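Side-chain contacts in light Chain (Clostridium botulinum, PDB 6BVD), which acts as the zinc-dependent protease of a mosaic botulinum neurotoxin, probably cutting a SNARE protein needed for neurotransmitter release: residues A[247-252]-A[256-261]; A[260-265]-A[367-372]; A[204-209]-A[215-220]. All blocks are in the same frame, centred on the assembly; numbering follows the deposited sequence. Where two conformers were deposited one is given.

Contact 1. Residues A[247-252]-A[256-261]; sequences ITPNVV and MKVTKP
Met256 lies against Val252 and Pro249, and its chain supplies part of the apolar contact where 247-252 and 256-261 lie close in sequence. Its CB lies 4.2 Å from CG1 of Val252. CG is placed beside the backbone N (chi1 -69°), where it also packs on Leu369, and the chain then continues fully extended (chi2 172°, chi3 178°). That straight course carries SD to 4.0 Å from Pro249 CG, the two side chains running antiparallel past one another. SD also comes within 3.9 Å of Val251 O, and CE ends beside Pro249 CB and Leu369 CD1. An unbranched, flexible methionine suits this place because it can lie along both a valine and a proline ring.

Val258 forms the second apolar point. Its CG1 points at the Pro249 ring, 4.0 Å from CD, while its other branch, CG2, lies 4.0 Å from Val252 CG2. A beta-branched residue can thus touch two partners at once, and the rigid proline presents a firm surface to both Met256 and Val258.

At the far end the backbones themselves approach. Pro261 CA sits 3.3 Å from Ile247 O in a CA-H...O contact, and the methyl CG2 of Thr248 rests against the same proline. One water donates to Ile247 O at 2.9 Å and, weakly, to Lys260 O at 3.3 Å, joining two carbonyls that cannot bond to each other.

No direct hydrogen bond joins the segments. They are the two arms of the loop that connects strand 246-247 to strand 262-263, and pairing of Ile247 with Ile262 closes its base. Leu369 lies against Pro249 and Met256, and helix 264-270 offers Phe267 to Ile247.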
loop_
_atom_site.group_PDB
_atom_site.type_symbol
_atom_site.label_atom_id
_atom_site.label_comp_id
_atom_site.label_asym_id
_atom_site.label_seq_id
_atom_site.Cartn_x
_atom_site.Cartn_y
_atom_site.Cartn_z
ATOM N N ILE A 247 31.038 25.620 2.426
ATOM C CA ILE A 247 32.123 25.197 3.310
ATOM C C ILE A 247 32.745 23.897 2.843
ATOM O O ILE A 247 32.167 23.164 2.025
ATOM C CB ILE A 247 31.630 25.003 4.804
ATOM C CG1 ILE A 247 30.480 23.989 4.866
ATOM C CG2 ILE A 247 31.168 26.339 5.393
ATOM C CD1 ILE A 247 29.916 23.784 6.292
ATOM N N THR A 248 33.932 23.616 3.381
ATOM C CA THR A 248 34.578 22.320 3.269
ATOM C C THR A 248 34.713 21.742 4.699
ATOM O O THR A 248 34.584 22.458 5.681
ATOM C CB THR A 248 35.979 22.420 2.592
ATOM O OG1 THR A 248 36.702 23.463 3.231
ATOM C CG2 THR A 248 35.841 22.755 1.093
ATOM N N PRO A 249 34.887 20.428 4.818
ATOM C CA PRO A 249 34.985 19.887 6.184
ATOM C C PRO A 249 36.367 20.187 6.836
ATOM O O PRO A 249 37.335 20.454 6.117
ATOM C CB PRO A 249 34.756 18.380 5.988
ATOM C CG PRO A 249 35.174 18.115 4.605
ATOM C CD PRO A 249 34.863 19.365 3.797
ATOM N N ASN A 250 36.444 20.172 8.171
ATOM C CA ASN A 250 37.713 20.350 8.900
ATOM C C ASN A 250 38.706 19.233 8.601
ATOM O O ASN A 250 39.857 19.473 8.275
ATOM C CB ASN A 250 37.444 20.382 10.421
ATOM C CG ASN A 250 38.715 20.561 11.268
ATOM O OD1 ASN A 250 39.607 21.351 10.955
ATOM N ND2 ASN A 250 38.817 19.754 12.330
ATOM N N VAL A 251 38.244 18.007 8.747
ATOM C CA VAL A 251 38.999 16.829 8.374
ATOM C C VAL A 251 38.273 16.038 7.300
ATOM O O VAL A 251 37.077 15.789 7.416
ATOM C CB VAL A 251 39.267 15.925 9.580
ATOM C CG1 VAL A 251 39.935 14.626 9.134
ATOM C CG2 VAL A 251 40.106 16.678 10.603
ATOM N N VAL A 252 38.963 15.724 6.212
ATOM C CA VAL A 252 38.370 14.844 5.221
ATOM C C VAL A 252 38.474 13.402 5.713
ATOM O O VAL A 252 39.559 12.849 5.805
ATOM C CB VAL A 252 39.038 14.987 3.855
ATOM C CG1 VAL A 252 38.440 13.964 2.867
ATOM C CG2 VAL A 252 38.872 16.418 3.357
ATOM N N MET A 256 34.496 10.103 2.890
ATOM C CA MET A 256 34.154 11.312 2.124
ATOM C C MET A 256 34.862 11.429 0.775
ATOM O O MET A 256 36.024 10.996 0.622
ATOM C CB MET A 256 34.476 12.572 2.932
ATOM C CG MET A 256 33.629 12.837 4.148
ATOM S SD MET A 256 34.327 14.227 5.070
ATOM C CE MET A 256 33.139 14.406 6.411
ATOM N N LYS A 257 34.162 12.023 -0.188
ATOM C CA LYS A 257 34.767 12.471 -1.433
ATOM C C LYS A 257 34.490 13.978 -1.626
ATOM O O LYS A 257 33.367 14.372 -1.957
ATOM C CB LYS A 257 34.252 11.661 -2.624
ATOM C CG LYS A 257 35.055 11.924 -3.881
ATOM C CD LYS A 257 34.311 11.601 -5.155
ATOM C CE LYS A 257 35.168 11.973 -6.358
ATOM N NZ LYS A 257 34.579 11.473 -7.637
ATOM N N VAL A 258 35.488 14.817 -1.353
ATOM C CA VAL A 258 35.299 16.272 -1.375
ATOM C C VAL A 258 35.954 16.900 -2.611
ATOM O O VAL A 258 37.096 16.591 -2.914
ATOM C CB VAL A 258 35.903 16.946 -0.118
ATOM C CG1 VAL A 258 35.378 18.363 0.010
ATOM C CG2 VAL A 258 35.538 16.176 1.133
ATOM N N THR A 259 35.256 17.780 -3.322
ATOM C CA THR A 259 35.819 18.390 -4.538
ATOM C C THR A 259 35.821 19.919 -4.462
ATOM O O THR A 259 36.776 20.568 -4.877
ATOM C CB THR A 259 35.090 17.955 -5.827
ATOM O OG1 THR A 259 33.674 18.143 -5.687
ATOM C CG2 THR A 259 35.388 16.489 -6.135
ATOM N N LYS A 260 34.722 20.489 -3.997
ATOM C CA LYS A 260 34.581 21.939 -3.880
ATOM C C LYS A 260 33.848 22.309 -2.580
ATOM O O LYS A 260 33.307 21.429 -1.897
ATOM C CB LYS A 260 33.820 22.471 -5.095
ATOM C CG LYS A 260 32.405 21.882 -5.155
ATOM C CD LYS A 260 31.649 22.204 -6.436
ATOM C CE LYS A 260 30.402 21.332 -6.543
ATOM N NZ LYS A 260 29.362 21.933 -7.422
ATOM N N PRO A 261 33.856 23.606 -2.206
ATOM C CA PRO A 261 32.942 23.958 -1.107
ATOM C C PRO A 261 31.469 23.755 -1.486
ATOM O O PRO A 261 31.073 23.863 -2.666
ATOM C CB PRO A 261 33.246 25.429 -0.829
ATOM C CG PRO A 261 34.267 25.852 -1.932
ATOM C CD PRO A 261 34.898 24.625 -2.427
HETATM O O HOH W 1 32.431 20.393 1.165
#

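Contact 2. Residues A[260-265]-A[367-372]; sequences KPITSA and GYLAEN
Ile262 and Tyr368 are brought together by their first torsions. In Ile262 (chi1 -66°) the methyl CG2 stands anti to the backbone N while CG1 lies beside it, a setting that points CG2 at Tyr368 and CG1 at Leu369. In Tyr368 (chi1 -176°) it is the ring carbon CG that is anti, which swings the ring out from its turn toward the isoleucine. CG2 of Ile262 then meets ring atom CE2 of Tyr368 at 3.9 Å, approaching the ring obliquely. The other branch, CG1, lies 4.4 Å from CD2 of Leu369, a looser touch. Forked isoleucine is well suited to meeting an aromatic and an aliphatic neighbour together.

Each segment has its own internal support. Residues 367-370 make a type I turn, closed by a bond from Ala370 N to Gly367 O of 3.1 Å, and Gly367 enters it with an almost fully extended backbone that glycine adopts easily. Tyr368 N donates to Asp274 OD2. On the other segment Thr263 is the N-cap of helix 264-270: its OG1 accepts a weak bond of 3.3 Å from Ala265 N.

The contact itself is wholly apolar, small and without directional bonds. Its meaning comes from what lies beside it: the Tyr368 side chain reaches to about 4 Å from the zinc ion and touches Glu266, a zinc ligand. The Ile262 methyl at CE2 therefore probably helps hold the tyrosine in position at the metal site.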
loop_
_atom_site.group_PDB
_atom_site.type_symbol
_atom_site.label_atom_id
_atom_site.label_comp_id
_atom_site.label_asym_id
_atom_site.label_seq_id
_atom_site.Cartn_x
_atom_site.Cartn_y
_atom_site.Cartn_z
ATOM N N LYS A 260 34.722 20.489 -3.997
ATOM C CA LYS A 260 34.581 21.939 -3.880
ATOM C C LYS A 260 33.848 22.309 -2.580
ATOM O O LYS A 260 33.307 21.429 -1.897
ATOM C CB LYS A 260 33.820 22.471 -5.095
ATOM C CG LYS A 260 32.405 21.882 -5.155
ATOM C CD LYS A 260 31.649 22.204 -6.436
ATOM C CE LYS A 260 30.402 21.332 -6.543
ATOM N NZ LYS A 260 29.362 21.933 -7.422
ATOM N N PRO A 261 33.856 23.606 -2.206
ATOM C CA PRO A 261 32.942 23.958 -1.107
ATOM C C PRO A 261 31.469 23.755 -1.486
ATOM O O PRO A 261 31.073 23.863 -2.666
ATOM C CB PRO A 261 33.246 25.429 -0.829
ATOM C CG PRO A 261 34.267 25.852 -1.932
ATOM C CD PRO A 261 34.898 24.625 -2.427
ATOM N N ILE A 262 30.689 23.444 -0.465
ATOM C CA ILE A 262 29.275 23.036 -0.590
ATOM C C ILE A 262 28.414 23.911 0.330
ATOM O O ILE A 262 28.784 24.120 1.483
ATOM C CB ILE A 262 29.110 21.524 -0.201
ATOM C CG1 ILE A 262 29.827 20.600 -1.191
ATOM C CG2 ILE A 262 27.629 21.113 -0.112
ATOM C CD1 ILE A 262 29.340 20.730 -2.616
ATOM N N THR A 263 27.247 24.387 -0.129
ATOM C CA THR A 263 26.391 25.201 0.751
ATOM C C THR A 263 26.107 24.495 2.083
ATOM O O THR A 263 25.897 23.279 2.108
ATOM C CB THR A 263 25.019 25.571 0.079
ATOM O OG1 THR A 263 24.224 26.291 1.030
ATOM C CG2 THR A 263 24.248 24.336 -0.333
ATOM N N SER A 264 26.125 25.262 3.183
ATOM C CA SER A 264 25.836 24.740 4.523
ATOM C C SER A 264 24.482 24.035 4.592
ATOM O O SER A 264 24.262 23.220 5.486
ATOM C CB SER A 264 25.836 25.855 5.571
ATOM O OG SER A 264 27.152 26.265 5.882
ATOM N N ALA A 265 23.588 24.376 3.659
ATOM C CA ALA A 265 22.229 23.797 3.643
ATOM C C ALA A 265 22.234 22.283 3.383
ATOM O O ALA A 265 21.331 21.579 3.837
ATOM C CB ALA A 265 21.323 24.510 2.584
ATOM N N GLY A 367 27.138 10.303 5.456
ATOM C CA GLY A 367 27.017 11.749 5.513
ATOM C C GLY A 367 26.861 12.293 4.101
ATOM O O GLY A 367 27.036 11.545 3.131
ATOM N N TYR A 368 26.567 13.582 3.972
ATOM C CA TYR A 368 26.369 14.177 2.652
ATOM C C TYR A 368 27.564 14.010 1.704
ATOM O O TYR A 368 27.392 13.818 0.503
ATOM C CB TYR A 368 26.055 15.672 2.778
ATOM C CG TYR A 368 25.755 16.262 1.421
ATOM C CD1 TYR A 368 24.488 16.106 0.849
ATOM C CD2 TYR A 368 26.733 16.941 0.697
ATOM C CE1 TYR A 368 24.208 16.620 -0.409
ATOM C CE2 TYR A 368 26.468 17.443 -0.562
ATOM C CZ TYR A 368 25.190 17.280 -1.106
ATOM O OH TYR A 368 24.904 17.789 -2.349
ATOM N N LEU A 369 28.779 14.061 2.249
ATOM C CA LEU A 369 29.981 14.001 1.437
ATOM C C LEU A 369 30.415 12.587 1.099
ATOM O O LEU A 369 31.519 12.393 0.556
ATOM C CB LEU A 369 31.138 14.714 2.148
ATOM C CG LEU A 369 30.964 16.236 2.245
ATOM C CD1 LEU A 369 32.025 16.888 3.138
ATOM C CD2 LEU A 369 30.927 16.896 0.841
ATOM N N ALA A 370 29.574 11.603 1.428
ATOM C CA ALA A 370 29.906 10.203 1.140
ATOM C C ALA A 370 30.015 9.967 -0.365
ATOM O O ALA A 370 29.324 10.619 -1.166
ATOM C CB ALA A 370 28.862 9.251 1.753
ATOM N N GLU A 371 30.857 9.003 -0.746
ATOM C CA GLU A 371 31.059 8.707 -2.156
ATOM C C GLU A 371 29.793 8.069 -2.722
ATOM O O GLU A 371 29.151 7.236 -2.062
ATOM C CB GLU A 371 32.274 7.778 -2.352
ATOM C CG GLU A 371 32.711 7.619 -3.809
ATOM C CD GLU A 371 33.985 6.761 -3.970
ATOM O OE1 GLU A 371 34.606 6.405 -2.942
ATOM O OE2 GLU A 371 34.372 6.477 -5.129
ATOM N N ASN A 372 29.427 8.475 -3.933
ATOM C CA ASN A 372 28.329 7.847 -4.669
ATOM C C ASN A 372 28.876 6.769 -5.577
ATOM O O ASN A 372 29.947 6.948 -6.157
ATOM C CB ASN A 372 27.546 8.880 -5.500
ATOM C CG ASN A 372 26.888 9.936 -4.641
ATOM O OD1 ASN A 372 26.377 9.645 -3.563
ATOM N ND2 ASN A 372 26.921 11.179 -5.103
#

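Contact 3. Residues A[204-209]-A[215-220]; sequences AFNDIS and PSLFIK
Pro215 and the poorly ordered Ile208 face each other near the turn of a beta hairpin, whose strands 201-208 and 215-219 are neighbours in a five-stranded antiparallel sheet. Proline lacks an N-H, which costs no bond to the partner strand because Pro215 falls in a non-hydrogen-bonded pair.

Ser216 follows in a hydrogen-bonded pair with Asp207: Ser216 N gives to Asp207 O at 3.1 Å, and Asp207 N to Ser216 O at 3.2 Å. The carboxylate of Asp207 forms a salt bridge with Lys363, which also makes a cation-pi contact with Phe218.

Leu217 turns to the other face of the sheet, where its CD2 lies 3.4 Å from Phe205 O and its side chain meets Ile411 and Ile414 of helix 411-419.

Phe218 is bound to Phe205 by both backbone and side chain. Its N-H reaches Phe205 O at 2.9 Å in a fairly straight bond (161°), and Phe205 N returns a bond of 3.0 Å to Phe218 O. CG of Phe205 lies between its backbone N and carbonyl carbon (chi1 57°), which lays the ring across the neighbouring strand. CB of Phe218 consequently sits over one ring face, offset toward the rim, 3.5 Å from Phe205 CZ, in a CH-pi contact. The ring planes lie at 19°, but the centroids are displaced, so there is little stacking.

Ala204 CB meets Ile219 CD1, and its small methyl suits the buried face it shares with Leu217 and Ile219. Last comes Lys220, whose long aliphatic chain passes Phe205 while its NZ bonds to Thr203 OG1; its CG lies in the plane of the Phe205 ring, at the edge, 3.8 Å from CD2.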
loop_
_atom_site.group_PDB
_atom_site.type_symbol
_atom_site.label_atom_id
_atom_site.label_comp_id
_atom_site.label_asym_id
_atom_site.label_seq_id
_atom_site.Cartn_x
_atom_site.Cartn_y
_atom_site.Cartn_z
ATOM N N ALA A 204 24.439 4.130 -5.141
ATOM C CA ALA A 204 24.641 3.317 -3.940
ATOM C C ALA A 204 25.712 3.960 -3.061
ATOM O O ALA A 204 26.468 4.831 -3.523
ATOM C CB ALA A 204 25.061 1.899 -4.321
ATOM N N PHE A 205 25.774 3.549 -1.794
ATOM C CA PHE A 205 26.813 4.041 -0.893
ATOM C C PHE A 205 27.541 2.850 -0.270
ATOM O O PHE A 205 27.042 1.735 -0.354
ATOM C CB PHE A 205 26.207 4.937 0.187
ATOM C CG PHE A 205 25.116 4.267 0.999
ATOM C CD1 PHE A 205 25.419 3.583 2.179
ATOM C CD2 PHE A 205 23.801 4.313 0.576
ATOM C CE1 PHE A 205 24.416 2.967 2.915
ATOM C CE2 PHE A 205 22.794 3.678 1.307
ATOM C CZ PHE A 205 23.107 3.022 2.477
ATOM N N ASN A 206 28.679 3.082 0.386
ATOM C CA ASN A 206 29.449 1.992 0.987
ATOM C C ASN A 206 29.328 1.991 2.510
ATOM O O ASN A 206 29.183 3.037 3.134
ATOM C CB ASN A 206 30.929 2.090 0.571
ATOM C CG ASN A 206 31.761 0.928 1.083
ATOM O OD1 ASN A 206 32.428 1.032 2.115
ATOM N ND2 ASN A 206 31.730 -0.183 0.359
ATOM N N ASP A 207 29.388 0.806 3.109
ATOM C CA ASP A 207 29.425 0.685 4.557
ATOM C C ASP A 207 30.089 -0.632 4.935
ATOM O O ASP A 207 29.994 -1.619 4.210
ATOM C CB ASP A 207 28.033 0.745 5.191
ATOM C CG ASP A 207 28.100 0.763 6.720
ATOM O OD1 ASP A 207 29.080 1.320 7.265
ATOM O OD2 ASP A 207 27.219 0.164 7.384
ATOM N N ILE A 208 30.771 -0.618 6.070
ATOM C CA ILE A 208 31.534 -1.763 6.537
ATOM C C ILE A 208 30.772 -2.392 7.697
ATOM O O ILE A 208 30.501 -1.722 8.688
ATOM C CB ILE A 208 32.954 -1.328 6.979
ATOM C CG1 ILE A 208 33.703 -0.675 5.809
ATOM C CG2 ILE A 208 33.748 -2.491 7.561
ATOM C CD1 ILE A 208 34.286 0.701 6.122
ATOM N N SER A 209 30.431 -3.670 7.590
ATOM C CA SER A 209 29.681 -4.318 8.655
ATOM C C SER A 209 30.562 -4.471 9.903
ATOM O O SER A 209 31.740 -4.828 9.808
ATOM C CB SER A 209 29.160 -5.672 8.181
ATOM O OG SER A 209 30.025 -6.702 8.602
ATOM N N PRO A 215 33.234 -4.780 3.510
ATOM C CA PRO A 215 32.532 -3.678 2.845
ATOM C C PRO A 215 31.463 -4.188 1.902
ATOM O O PRO A 215 31.568 -5.277 1.349
ATOM C CB PRO A 215 33.646 -2.957 2.083
ATOM C CG PRO A 215 34.665 -4.033 1.795
ATOM C CD PRO A 215 34.459 -5.159 2.784
ATOM N N SER A 216 30.408 -3.402 1.754
ATOM C CA SER A 216 29.325 -3.787 0.884
ATOM C C SER A 216 28.672 -2.509 0.372
ATOM O O SER A 216 28.694 -1.498 1.062
ATOM C CB SER A 216 28.323 -4.646 1.654
ATOM O OG SER A 216 28.905 -5.866 2.051
ATOM N N LEU A 217 28.077 -2.574 -0.814
ATOM C CA LEU A 217 27.329 -1.455 -1.386
ATOM C C LEU A 217 25.826 -1.610 -1.089
ATOM O O LEU A 217 25.297 -2.722 -1.096
ATOM C CB LEU A 217 27.547 -1.365 -2.892
ATOM C CG LEU A 217 28.922 -0.852 -3.348
ATOM C CD1 LEU A 217 29.003 -0.788 -4.878
ATOM C CD2 LEU A 217 29.223 0.507 -2.723
ATOM N N PHE A 218 25.162 -0.491 -0.814
ATOM C CA PHE A 218 23.733 -0.471 -0.531
ATOM C C PHE A 218 23.025 0.518 -1.461
ATOM O O PHE A 218 23.455 1.652 -1.593
ATOM C CB PHE A 218 23.486 -0.105 0.935
ATOM C CG PHE A 218 23.945 -1.165 1.913
ATOM C CD1 PHE A 218 25.278 -1.213 2.307
ATOM C CD2 PHE A 218 23.057 -2.097 2.440
ATOM C CE1 PHE A 218 25.737 -2.195 3.217
ATOM C CE2 PHE A 218 23.491 -3.067 3.366
ATOM C CZ PHE A 218 24.847 -3.120 3.744
ATOM N N ILE A 219 21.965 0.078 -2.134
ATOM C CA ILE A 219 21.243 0.980 -3.022
ATOM C C ILE A 219 20.335 1.893 -2.163
ATOM O O ILE A 219 19.831 1.503 -1.098
ATOM C CB ILE A 219 20.425 0.199 -4.097
ATOM C CG1 ILE A 219 19.953 1.129 -5.234
ATOM C CG2 ILE A 219 19.270 -0.560 -3.475
ATOM C CD1 ILE A 219 21.083 1.612 -6.138
ATOM N N LYS A 220 20.154 3.122 -2.618
ATOM C CA LYS A 220 19.371 4.097 -1.891
ATOM C C LYS A 220 17.882 3.877 -2.178
ATOM O O LYS A 220 17.519 3.534 -3.299
ATOM C CB LYS A 220 19.815 5.531 -2.279
ATOM C CG LYS A 220 21.267 5.826 -1.801
ATOM C CD LYS A 220 21.863 7.035 -2.513
ATOM C CE LYS A 220 23.315 7.174 -2.033
ATOM N NZ LYS A 220 24.093 8.118 -2.859
#

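Overall arrangement
Contacts 1 and 2 are neighbours, with centres about 7 Å apart: they share Lys260 and Pro261, and Leu369 of 367-372 packs on the loop of contact 1. Contact 1 is a surface loop held by apolar side chains and a water. Contact 2 is smaller and partly buried, wholly apolar, yet closest of the three to the zinc ion. Contact 3, whose centre is about 18 Å from that of contact 2, is a regular hairpin, with most of its touching residues buried and paired backbones carrying its hydrogen bonds. The 367-372 segment leads into strand 373-377, next to 201-208 in the sheet of contact 3.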